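Local coordinates for protein possible adhesin (Caldicellulosiruptor kronotskyensis, PDB 4WA0) that probably mediates, as a tapirin, attachment of the bacterium to cellulose, its C-terminal beta-helix domain also binding a magnesium ion, at residues A85-I95 against Y109-V117; R174-L185 against I197-S208. One frame throughout, in Å; residues are numbered along the deposited sequence. Where two conformers were deposited one is given.

Contact 1 (A85-I95 against Y109-V117); sequences ANRISPRSTNI and YGAGSYKFV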
loop_
_atom_site.group_PDB
_atom_site.type_symbol
_atom_site.label_atom_id
_atom_site.label_comp_id
_atom_site.label_asym_id
_atom_site.label_seq_id
_atom_site.Cartn_x
_atom_site.Cartn_y
_atom_site.Cartn_z
ATOM N N ALA A 85 -12.318 1.256 0.921
ATOM C CA ALA A 85 -12.283 0.750 -0.486
ATOM C C ALA A 85 -13.545 1.199 -1.183
ATOM O O ALA A 85 -14.628 0.699 -0.956
ATOM C CB ALA A 85 -12.074 -0.719 -0.527
ATOM N N ASN A 86 -13.418 2.252 -1.978
ATOM C CA ASN A 86 -14.542 2.852 -2.627
ATOM C C ASN A 86 -15.105 2.001 -3.806
ATOM O O ASN A 86 -14.433 1.098 -4.334
ATOM C CB ASN A 86 -14.221 4.298 -3.070
ATOM C CG ASN A 86 -14.101 5.246 -1.894
ATOM O OD1 ASN A 86 -14.888 5.162 -0.930
ATOM N ND2 ASN A 86 -13.181 6.161 -1.971
ATOM N N ARG A 87 -16.328 2.340 -4.213
ATOM C CA ARG A 87 -17.083 1.559 -5.146
ATOM C C ARG A 87 -17.457 2.363 -6.385
ATOM O O ARG A 87 -18.187 3.386 -6.301
ATOM C CB ARG A 87 -18.366 1.048 -4.485
ATOM C CG ARG A 87 -19.239 0.145 -5.336
ATOM C CD ARG A 87 -20.396 -0.415 -4.552
ATOM N NE ARG A 87 -21.095 -1.349 -5.379
ATOM C CZ ARG A 87 -20.942 -2.662 -5.351
ATOM N NH1 ARG A 87 -20.185 -3.247 -4.442
ATOM N NH2 ARG A 87 -21.633 -3.386 -6.178
ATOM N N ILE A 88 -16.946 1.978 -7.528
ATOM C CA ILE A 88 -17.480 2.472 -8.836
ATOM C C ILE A 88 -17.722 1.223 -9.690
ATOM O O ILE A 88 -16.773 0.570 -10.152
ATOM C CB ILE A 88 -16.515 3.414 -9.597
ATOM C CG1 ILE A 88 -16.121 4.622 -8.737
ATOM C CG2 ILE A 88 -17.073 3.760 -10.994
ATOM C CD1 ILE A 88 -17.142 5.689 -8.507
ATOM N N SER A 89 -18.982 0.907 -9.927
ATOM C CA SER A 89 -19.323 -0.234 -10.839
ATOM C C SER A 89 -18.700 -0.059 -12.231
ATOM O O SER A 89 -18.726 1.022 -12.763
ATOM C CB SER A 89 -20.841 -0.382 -11.018
ATOM O OG SER A 89 -21.184 -1.120 -12.205
ATOM N N PRO A 90 -18.178 -1.118 -12.862
ATOM C CA PRO A 90 -18.250 -2.520 -12.471
ATOM C C PRO A 90 -16.847 -3.002 -11.996
ATOM O O PRO A 90 -16.494 -4.195 -12.089
ATOM C CB PRO A 90 -18.505 -3.190 -13.812
ATOM C CG PRO A 90 -17.642 -2.426 -14.755
ATOM C CD PRO A 90 -17.807 -1.004 -14.288
ATOM N N ARG A 91 -16.106 -2.126 -11.374
ATOM C CA ARG A 91 -14.747 -2.429 -11.053
ATOM C C ARG A 91 -14.618 -3.314 -9.814
ATOM O O ARG A 91 -15.507 -3.377 -8.967
ATOM C CB ARG A 91 -13.935 -1.126 -10.859
ATOM C CG ARG A 91 -13.706 -0.323 -12.080
ATOM C CD ARG A 91 -12.856 -1.118 -13.058
ATOM N NE ARG A 91 -12.515 -0.350 -14.247
ATOM C CZ ARG A 91 -12.368 -0.869 -15.436
ATOM N NH1 ARG A 91 -12.599 -2.173 -15.607
ATOM N NH2 ARG A 91 -11.986 -0.096 -16.439
ATOM N N SER A 92 -13.468 -3.985 -9.705
ATOM C CA SER A 92 -13.152 -4.765 -8.528
ATOM C C SER A 92 -11.905 -4.230 -7.832
ATOM O O SER A 92 -11.006 -3.661 -8.471
ATOM C CB SER A 92 -12.931 -6.243 -8.889
ATOM O OG SER A 92 -14.150 -6.843 -9.295
ATOM N N THR A 93 -11.885 -4.413 -6.521
ATOM C CA THR A 93 -10.708 -4.167 -5.672
ATOM C C THR A 93 -10.341 -5.446 -4.981
ATOM O O THR A 93 -11.022 -5.894 -4.061
ATOM C CB THR A 93 -10.953 -3.042 -4.665
ATOM O OG1 THR A 93 -11.038 -1.823 -5.387
ATOM C CG2 THR A 93 -9.756 -2.855 -3.698
ATOM N N ASN A 94 -9.302 -6.105 -5.462
ATOM C CA ASN A 94 -8.886 -7.363 -4.869
ATOM C C ASN A 94 -7.639 -7.165 -4.015
ATOM O O ASN A 94 -6.694 -6.503 -4.477
ATOM C CB ASN A 94 -8.556 -8.318 -5.953
ATOM C CG ASN A 94 -9.750 -8.481 -6.891
ATOM O OD1 ASN A 94 -10.815 -8.842 -6.445
ATOM N ND2 ASN A 94 -9.578 -8.141 -8.161
ATOM N N ILE A 95 -7.656 -7.670 -2.806
ATOM C CA ILE A 95 -6.560 -7.433 -1.850
ATOM C C ILE A 95 -6.256 -8.762 -1.241
ATOM O O ILE A 95 -7.149 -9.362 -0.671
ATOM C CB ILE A 95 -6.862 -6.439 -0.751
ATOM C CG1 ILE A 95 -7.368 -5.094 -1.309
ATOM C CG2 ILE A 95 -5.651 -6.231 0.083
ATOM C CD1 ILE A 95 -7.645 -4.041 -0.284
ATOM N N TYR A 109 -16.511 -1.136 0.371
ATOM C CA TYR A 109 -17.668 -0.906 -0.483
ATOM C C TYR A 109 -17.442 -1.441 -1.890
ATOM O O TYR A 109 -18.380 -1.918 -2.540
ATOM C CB TYR A 109 -17.975 0.582 -0.515
ATOM C CG TYR A 109 -18.466 1.141 0.827
ATOM C CD1 TYR A 109 -18.941 0.316 1.828
ATOM C CD2 TYR A 109 -18.300 2.445 1.135
ATOM C CE1 TYR A 109 -19.285 0.818 3.093
ATOM C CE2 TYR A 109 -18.715 2.951 2.379
ATOM C CZ TYR A 109 -19.210 2.128 3.331
ATOM O OH TYR A 109 -19.593 2.638 4.592
ATOM N N GLY A 110 -16.205 -1.336 -2.407
ATOM C CA GLY A 110 -15.980 -1.813 -3.749
ATOM C C GLY A 110 -16.035 -3.313 -3.831
ATOM O O GLY A 110 -15.508 -3.973 -2.960
ATOM N N ALA A 111 -16.757 -3.867 -4.809
ATOM C CA ALA A 111 -16.702 -5.286 -5.082
ATOM C C ALA A 111 -15.272 -5.786 -5.206
ATOM O O ALA A 111 -14.428 -5.048 -5.648
ATOM C CB ALA A 111 -17.425 -5.570 -6.358
ATOM N N GLY A 112 -15.033 -7.026 -4.833
ATOM C CA GLY A 112 -13.729 -7.583 -4.892
ATOM C C GLY A 112 -13.567 -8.729 -3.929
ATOM O O GLY A 112 -14.431 -8.982 -3.113
ATOM N N SER A 113 -12.427 -9.394 -4.074
ATOM C CA SER A 113 -12.048 -10.494 -3.216
ATOM C C SER A 113 -10.920 -9.995 -2.254
ATOM O O SER A 113 -9.810 -9.598 -2.731
ATOM C CB SER A 113 -11.580 -11.665 -4.045
ATOM O OG SER A 113 -11.166 -12.742 -3.212
ATOM N N TYR A 114 -11.275 -9.960 -0.987
ATOM C CA TYR A 114 -10.385 -9.492 0.065
ATOM C C TYR A 114 -10.006 -10.691 0.898
ATOM O O TYR A 114 -10.851 -11.215 1.666
ATOM C CB TYR A 114 -11.062 -8.383 0.855
ATOM C CG TYR A 114 -11.596 -7.192 0.090
ATOM C CD1 TYR A 114 -12.856 -7.218 -0.536
ATOM C CD2 TYR A 114 -10.876 -6.013 0.011
ATOM C CE1 TYR A 114 -13.311 -6.110 -1.225
ATOM C CE2 TYR A 114 -11.370 -4.915 -0.637
ATOM C CZ TYR A 114 -12.562 -4.965 -1.269
ATOM O OH TYR A 114 -12.996 -3.844 -1.937
ATOM N N LYS A 115 -8.737 -11.133 0.817
ATOM C CA LYS A 115 -8.300 -12.361 1.464
ATOM C C LYS A 115 -7.146 -12.049 2.417
ATOM O O LYS A 115 -6.169 -11.435 2.016
ATOM C CB LYS A 115 -7.804 -13.402 0.440
ATOM C CG LYS A 115 -8.868 -13.771 -0.566
ATOM C CD LYS A 115 -8.333 -14.950 -1.416
ATOM C CE LYS A 115 -9.310 -15.402 -2.492
ATOM N NZ LYS A 115 -8.984 -14.574 -3.694
ATOM N N PHE A 116 -7.357 -12.350 3.691
ATOM C CA PHE A 116 -6.411 -12.057 4.757
ATOM C C PHE A 116 -6.105 -13.335 5.504
ATOM O O PHE A 116 -7.009 -14.071 5.855
ATOM C CB PHE A 116 -6.971 -11.004 5.678
ATOM C CG PHE A 116 -7.350 -9.709 4.943
ATOM C CD1 PHE A 116 -6.395 -9.031 4.207
ATOM C CD2 PHE A 116 -8.647 -9.182 4.977
ATOM C CE1 PHE A 116 -6.740 -7.889 3.496
ATOM C CE2 PHE A 116 -8.984 -8.022 4.319
ATOM C CZ PHE A 116 -8.029 -7.378 3.561
ATOM N N VAL A 117 -4.851 -13.563 5.829
ATOM C CA VAL A 117 -4.518 -14.606 6.790
ATOM C C VAL A 117 -4.879 -14.176 8.193
ATOM O O VAL A 117 -5.616 -14.929 8.885
ATOM C CB VAL A 117 -3.055 -15.068 6.652
ATOM C CG1 VAL A 117 -2.720 -16.097 7.716
ATOM C CG2 VAL A 117 -2.741 -15.552 5.261
HETATM O O HOH W 1 -17.250 -2.096 -7.194
#
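The carbonyl O of A85 is gripped by two successive amides: Y109 N reaches it at 2.9 Å in the carbonyl plane, while G110 N, 3.0 Å from A85 O, stands well above that plane. Two residues on from A85, R87 holds the carbonyl of Y109. Its CG lies anti to the backbone N (chi1 -177°) and the chain runs extended to NE, which brings NH1 to 2.9 Å from Y109 O, with that oxygen in the guanidinium plane. NH1 has a second acceptor in P130 O, in the loop before strand 132-136. The 85-95 segment then swings outward and returns, a water joining R91 O to A111 N across the mouth of the excursion. T93 N to A111 O opens the pairing of strand 93-95 with strand 112-116, but at the next step a side chain replaces the main chain: N94 OD1 takes the amide of S113 at 2.9 Å, in the plane of its own carbonyl group. I95 restores ordinary parallel pairing, its N bonding to S113 O and its O to K115 N. Inside, the Y114 ring lies with one face under T93 O, 3.3 Å from its plane, and its hydroxyl donates to G110 O at 2.7 Å. I95 CD1 meets the edge of that ring, 3.8 Å from Y114 CD2, and I95 CG2 approaches F116 CE1. Two successive coils stacked in parallel, with like-placed strands hydrogen-bonded and an apolar row facing inward, form the repeating step of a beta-helix, here interrupted by a protruding loop.

Contact 2 (R174-L185 against I197-S208); sequences RLILENGAKLYL and IQNNGGTISYSS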
loop_
_atom_site.group_PDB
_atom_site.type_symbol
_atom_site.label_atom_id
_atom_site.label_comp_id
_atom_site.label_asym_id
_atom_site.label_seq_id
_atom_site.Cartn_x
_atom_site.Cartn_y
_atom_site.Cartn_z
ATOM N N ARG A 174 -24.240 -12.812 3.805
ATOM C CA ARG A 174 -23.984 -14.124 4.432
ATOM C C ARG A 174 -22.674 -14.088 5.163
ATOM O O ARG A 174 -21.757 -13.352 4.760
ATOM C CB ARG A 174 -23.846 -15.267 3.408
ATOM C CG ARG A 174 -25.149 -15.737 2.786
ATOM C CD ARG A 174 -24.862 -16.990 1.936
ATOM N NE ARG A 174 -23.942 -16.706 0.833
ATOM C CZ ARG A 174 -23.333 -17.620 0.083
ATOM N NH1 ARG A 174 -23.551 -18.930 0.288
ATOM N NH2 ARG A 174 -22.503 -17.212 -0.893
ATOM N N LEU A 175 -22.639 -14.860 6.244
ATOM C CA LEU A 175 -21.382 -15.158 6.937
ATOM C C LEU A 175 -21.277 -16.686 6.876
ATOM O O LEU A 175 -22.234 -17.392 7.303
ATOM C CB LEU A 175 -21.303 -14.627 8.362
ATOM C CG LEU A 175 -20.142 -15.224 9.199
ATOM C CD1 LEU A 175 -18.890 -14.594 8.760
ATOM C CD2 LEU A 175 -20.332 -14.866 10.665
ATOM N N ILE A 176 -20.156 -17.188 6.314
ATOM C CA ILE A 176 -19.951 -18.612 6.107
ATOM C C ILE A 176 -18.834 -19.125 6.985
ATOM O O ILE A 176 -17.716 -18.536 6.966
ATOM C CB ILE A 176 -19.634 -18.881 4.636
ATOM C CG1 ILE A 176 -20.764 -18.334 3.765
ATOM C CG2 ILE A 176 -19.381 -20.388 4.429
ATOM C CD1 ILE A 176 -20.322 -17.658 2.487
ATOM N N LEU A 177 -19.107 -20.169 7.784
ATOM C CA LEU A 177 -18.045 -20.835 8.548
ATOM C C LEU A 177 -17.714 -22.164 7.890
ATOM O O LEU A 177 -18.606 -22.951 7.590
ATOM C CB LEU A 177 -18.420 -21.136 9.962
ATOM C CG LEU A 177 -18.325 -20.054 11.012
ATOM C CD1 LEU A 177 -19.431 -19.052 10.797
ATOM C CD2 LEU A 177 -18.356 -20.574 12.440
ATOM N N GLU A 178 -16.431 -22.362 7.534
ATOM C CA GLU A 178 -16.023 -23.684 7.048
ATOM C C GLU A 178 -15.725 -24.578 8.234
ATOM O O GLU A 178 -15.699 -24.163 9.413
ATOM C CB GLU A 178 -14.788 -23.591 6.167
ATOM C CG GLU A 178 -15.020 -22.784 4.911
ATOM C CD GLU A 178 -13.788 -22.810 3.970
ATOM O OE1 GLU A 178 -12.626 -23.181 4.397
ATOM O OE2 GLU A 178 -14.049 -22.448 2.800
ATOM N N ASN A 179 -15.466 -25.853 7.931
ATOM C CA ASN A 179 -15.221 -26.857 8.990
ATOM C C ASN A 179 -14.142 -26.436 9.988
ATOM O O ASN A 179 -13.045 -26.061 9.594
ATOM C CB ASN A 179 -14.780 -28.144 8.277
ATOM C CG ASN A 179 -14.666 -29.326 9.193
ATOM O OD1 ASN A 179 -13.602 -29.571 9.775
ATOM N ND2 ASN A 179 -15.726 -30.062 9.321
ATOM N N GLY A 180 -14.441 -26.518 11.270
ATOM C CA GLY A 180 -13.514 -26.212 12.356
ATOM C C GLY A 180 -13.243 -24.762 12.597
ATOM O O GLY A 180 -12.522 -24.419 13.571
ATOM N N ALA A 181 -13.891 -23.883 11.796
ATOM C CA ALA A 181 -13.729 -22.450 12.065
ATOM C C ALA A 181 -14.418 -22.171 13.431
ATOM O O ALA A 181 -15.426 -22.858 13.826
ATOM C CB ALA A 181 -14.366 -21.625 10.967
ATOM N N LYS A 182 -13.887 -21.218 14.180
ATOM C CA LYS A 182 -14.384 -20.883 15.512
ATOM C C LYS A 182 -14.697 -19.387 15.509
ATOM O O LYS A 182 -13.746 -18.555 15.315
ATOM C CB LYS A 182 -13.279 -21.111 16.556
ATOM C CG LYS A 182 -12.863 -22.587 16.555
ATOM C CD LYS A 182 -11.664 -22.960 17.414
ATOM C CE LYS A 182 -10.371 -22.302 16.944
ATOM N NZ LYS A 182 -10.037 -22.760 15.556
ATOM N N LEU A 183 -15.969 -19.020 15.692
ATOM C CA LEU A 183 -16.370 -17.621 15.833
ATOM C C LEU A 183 -16.731 -17.331 17.297
ATOM O O LEU A 183 -17.557 -18.044 17.890
ATOM C CB LEU A 183 -17.581 -17.304 14.995
ATOM C CG LEU A 183 -18.195 -15.884 15.014
ATOM C CD1 LEU A 183 -17.160 -14.850 14.661
ATOM C CD2 LEU A 183 -19.437 -15.876 14.126
ATOM N N TYR A 184 -16.145 -16.277 17.831
ATOM C CA TYR A 184 -16.398 -15.833 19.209
ATOM C C TYR A 184 -16.973 -14.452 19.163
ATOM O O TYR A 184 -16.352 -13.577 18.577
ATOM C CB TYR A 184 -15.149 -15.809 20.089
ATOM C CG TYR A 184 -14.322 -17.103 20.197
ATOM C CD1 TYR A 184 -13.378 -17.431 19.244
ATOM C CD2 TYR A 184 -14.412 -17.913 21.321
ATOM C CE1 TYR A 184 -12.593 -18.596 19.381
ATOM C CE2 TYR A 184 -13.664 -19.054 21.446
ATOM C CZ TYR A 184 -12.733 -19.375 20.477
ATOM O OH TYR A 184 -11.932 -20.478 20.630
ATOM N N LEU A 185 -18.187 -14.269 19.733
ATOM C CA LEU A 185 -18.835 -12.988 19.737
ATOM C C LEU A 185 -19.058 -12.605 21.155
ATOM O O LEU A 185 -19.525 -13.440 21.941
ATOM C CB LEU A 185 -20.185 -13.111 18.974
ATOM C CG LEU A 185 -20.046 -13.463 17.506
ATOM C CD1 LEU A 185 -21.416 -13.639 16.934
ATOM C CD2 LEU A 185 -19.277 -12.359 16.793
ATOM N N ILE A 197 -26.159 -16.789 8.872
ATOM C CA ILE A 197 -24.911 -17.485 9.117
ATOM C C ILE A 197 -25.105 -18.877 8.540
ATOM O O ILE A 197 -26.121 -19.532 8.839
ATOM C CB ILE A 197 -24.543 -17.522 10.610
ATOM C CG1 ILE A 197 -24.353 -16.117 11.178
ATOM C CG2 ILE A 197 -23.269 -18.386 10.796
ATOM C CD1 ILE A 197 -24.202 -16.128 12.671
ATOM N N GLN A 198 -24.150 -19.325 7.731
ATOM C CA GLN A 198 -24.110 -20.679 7.196
ATOM C C GLN A 198 -22.934 -21.401 7.821
ATOM O O GLN A 198 -21.796 -21.143 7.431
ATOM C CB GLN A 198 -23.890 -20.566 5.709
ATOM C CG GLN A 198 -24.037 -21.827 4.888
ATOM C CD GLN A 198 -23.577 -21.558 3.484
ATOM O OE1 GLN A 198 -22.548 -22.119 3.039
ATOM N NE2 GLN A 198 -24.260 -20.596 2.804
ATOM N N ASN A 199 -23.212 -22.284 8.768
ATOM C CA ASN A 199 -22.187 -22.901 9.621
ATOM C C ASN A 199 -21.989 -24.291 9.115
ATOM O O ASN A 199 -22.809 -25.202 9.419
ATOM C CB ASN A 199 -22.625 -22.920 11.071
ATOM C CG ASN A 199 -21.538 -23.449 11.996
ATOM O OD1 ASN A 199 -20.424 -23.704 11.525
ATOM N ND2 ASN A 199 -21.825 -23.547 13.304
ATOM N N ASN A 200 -20.912 -24.465 8.365
ATOM C CA ASN A 200 -20.587 -25.781 7.746
ATOM C C ASN A 200 -19.583 -26.553 8.581
ATOM O O ASN A 200 -18.447 -26.822 8.133
ATOM C CB ASN A 200 -20.079 -25.557 6.343
ATOM C CG ASN A 200 -21.108 -24.924 5.443
ATOM O OD1 ASN A 200 -22.312 -25.187 5.533
ATOM N ND2 ASN A 200 -20.644 -24.007 4.602
ATOM N N GLY A 201 -19.977 -26.928 9.791
ATOM C CA GLY A 201 -19.118 -27.684 10.689
ATOM C C GLY A 201 -18.121 -26.892 11.530
ATOM O O GLY A 201 -17.116 -27.458 12.009
ATOM N N GLY A 202 -18.365 -25.589 11.699
ATOM C CA GLY A 202 -17.620 -24.785 12.627
ATOM C C GLY A 202 -18.366 -24.608 13.930
ATOM O O GLY A 202 -19.343 -25.366 14.247
ATOM N N THR A 203 -17.932 -23.681 14.769
ATOM C CA THR A 203 -18.581 -23.460 16.070
ATOM C C THR A 203 -18.713 -21.979 16.342
ATOM O O THR A 203 -17.732 -21.250 16.079
ATOM C CB THR A 203 -17.753 -24.092 17.227
ATOM O OG1 THR A 203 -17.376 -25.405 16.834
ATOM C CG2 THR A 203 -18.471 -24.135 18.509
ATOM N N ILE A 204 -19.902 -21.541 16.822
ATOM C CA ILE A 204 -20.149 -20.148 17.173
ATOM C C ILE A 204 -20.344 -20.075 18.658
ATOM O O ILE A 204 -21.261 -20.761 19.164
ATOM C CB ILE A 204 -21.399 -19.593 16.450
ATOM C CG1 ILE A 204 -21.270 -19.870 14.969
ATOM C CG2 ILE A 204 -21.515 -18.103 16.744
ATOM C CD1 ILE A 204 -22.506 -19.672 14.140
ATOM N N SER A 205 -19.607 -19.201 19.359
ATOM C CA SER A 205 -19.744 -19.010 20.795
ATOM C C SER A 205 -20.305 -17.620 20.925
ATOM O O SER A 205 -19.573 -16.623 20.716
ATOM C CB SER A 205 -18.425 -19.120 21.546
ATOM O OG SER A 205 -17.853 -20.426 21.346
ATOM N N TYR A 206 -21.605 -17.551 21.219
ATOM C CA TYR A 206 -22.293 -16.246 21.362
ATOM C C TYR A 206 -22.169 -15.710 22.739
ATOM O O TYR A 206 -22.197 -16.485 23.698
ATOM C CB TYR A 206 -23.745 -16.376 21.007
ATOM C CG TYR A 206 -24.114 -16.792 19.587
ATOM C CD1 TYR A 206 -24.143 -15.857 18.561
ATOM C CD2 TYR A 206 -24.579 -18.089 19.295
ATOM C CE1 TYR A 206 -24.539 -16.208 17.299
ATOM C CE2 TYR A 206 -25.020 -18.421 18.015
ATOM C CZ TYR A 206 -24.999 -17.450 17.030
ATOM O OH TYR A 206 -25.370 -17.707 15.739
ATOM N N SER A 207 -22.023 -14.392 22.931
ATOM C CA SER A 207 -21.858 -13.791 24.266
ATOM C C SER A 207 -20.845 -14.572 25.101
ATOM O O SER A 207 -21.130 -15.038 26.232
ATOM C CB SER A 207 -23.189 -13.654 24.994
ATOM O OG SER A 207 -23.981 -12.686 24.293
ATOM N N SER A 208 -19.654 -14.673 24.509
ATOM C CA SER A 208 -18.570 -15.554 24.942
ATOM C C SER A 208 -17.650 -14.703 25.747
ATOM O O SER A 208 -17.557 -13.489 25.547
ATOM C CB SER A 208 -17.849 -16.118 23.638
ATOM O OG SER A 208 -16.696 -16.802 23.997
HETATM O O HOH W 2 -16.291 -20.419 18.937
#
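Strands 174-177 and 197-199 run parallel, their axes 4.7 Å apart and 13° askew, and strands 182-185 and 203-205 repeat this pairing beyond a corner. L175 O receives Q198 N, L177 N bonds to Q198 O, and L177 O receives N200 N. The register slips by one residue at the corner, where the type II turn from E178 to A181 faces the glycines of the next coil: G180 N meets G201 O at 2.9 Å in an almost straight bond (177°), although the donor stands above the carbonyl plane. The second ladder runs from T203 N on A181 O to L185 N on S205 O. Just before the corner, N199 OD1 accepts from G202 N at 2.8 Å, an Asx motif. Such stacked corners join the faces of a parallel beta-helix, whose interior receives L175, L177, L183, I197 and I204. L177, its CG beside the backbone N (chi1 -81°), spreads its branches between the two ladders: CD1 lies 3.9 Å from I197 CG2, and CD2 lies 3.9 Å from I204 CG1. The L183 and I204 side chains lie side by side, touching through CD2 and CG2. I204 CG2 also sits over the centre of one face of the Y206 ring, 3.5 Å above its plane, while L185 CD1 packs against Y206 CD1. On the outer face, in one of its two conformers, Q198 extends alongside I176 and its OE1 accepts from N200 ND2 at 3.1 Å, along a lone pair. A water bonded to L183 O and S205 OG rests over one face of Y184, whose edge meets S208 OG.

Both contacts join consecutive coils of the same beta-helix, with strands 112-116, 93-97, 174-177 and 197-199 belonging to one of its parallel faces. Their centres are 24 Å apart and their nearest atoms about 10 Å, so they do not touch. The centre of contact 1 lies about 14 Å from that of the chain, and none of its touching residues is exposed. Contact 2, its centre about 31 Å out, includes strands 197-199 and 203-205, each outermost on its face, and several exposed residues. The chemistry differs too: contact 1 uses arginine, asparagine and tyrosine side chains to secure main-chain atoms beside an outward loop, whereas contact 2 relies on two regular backbone ladders and aliphatic branches meeting inside the corner.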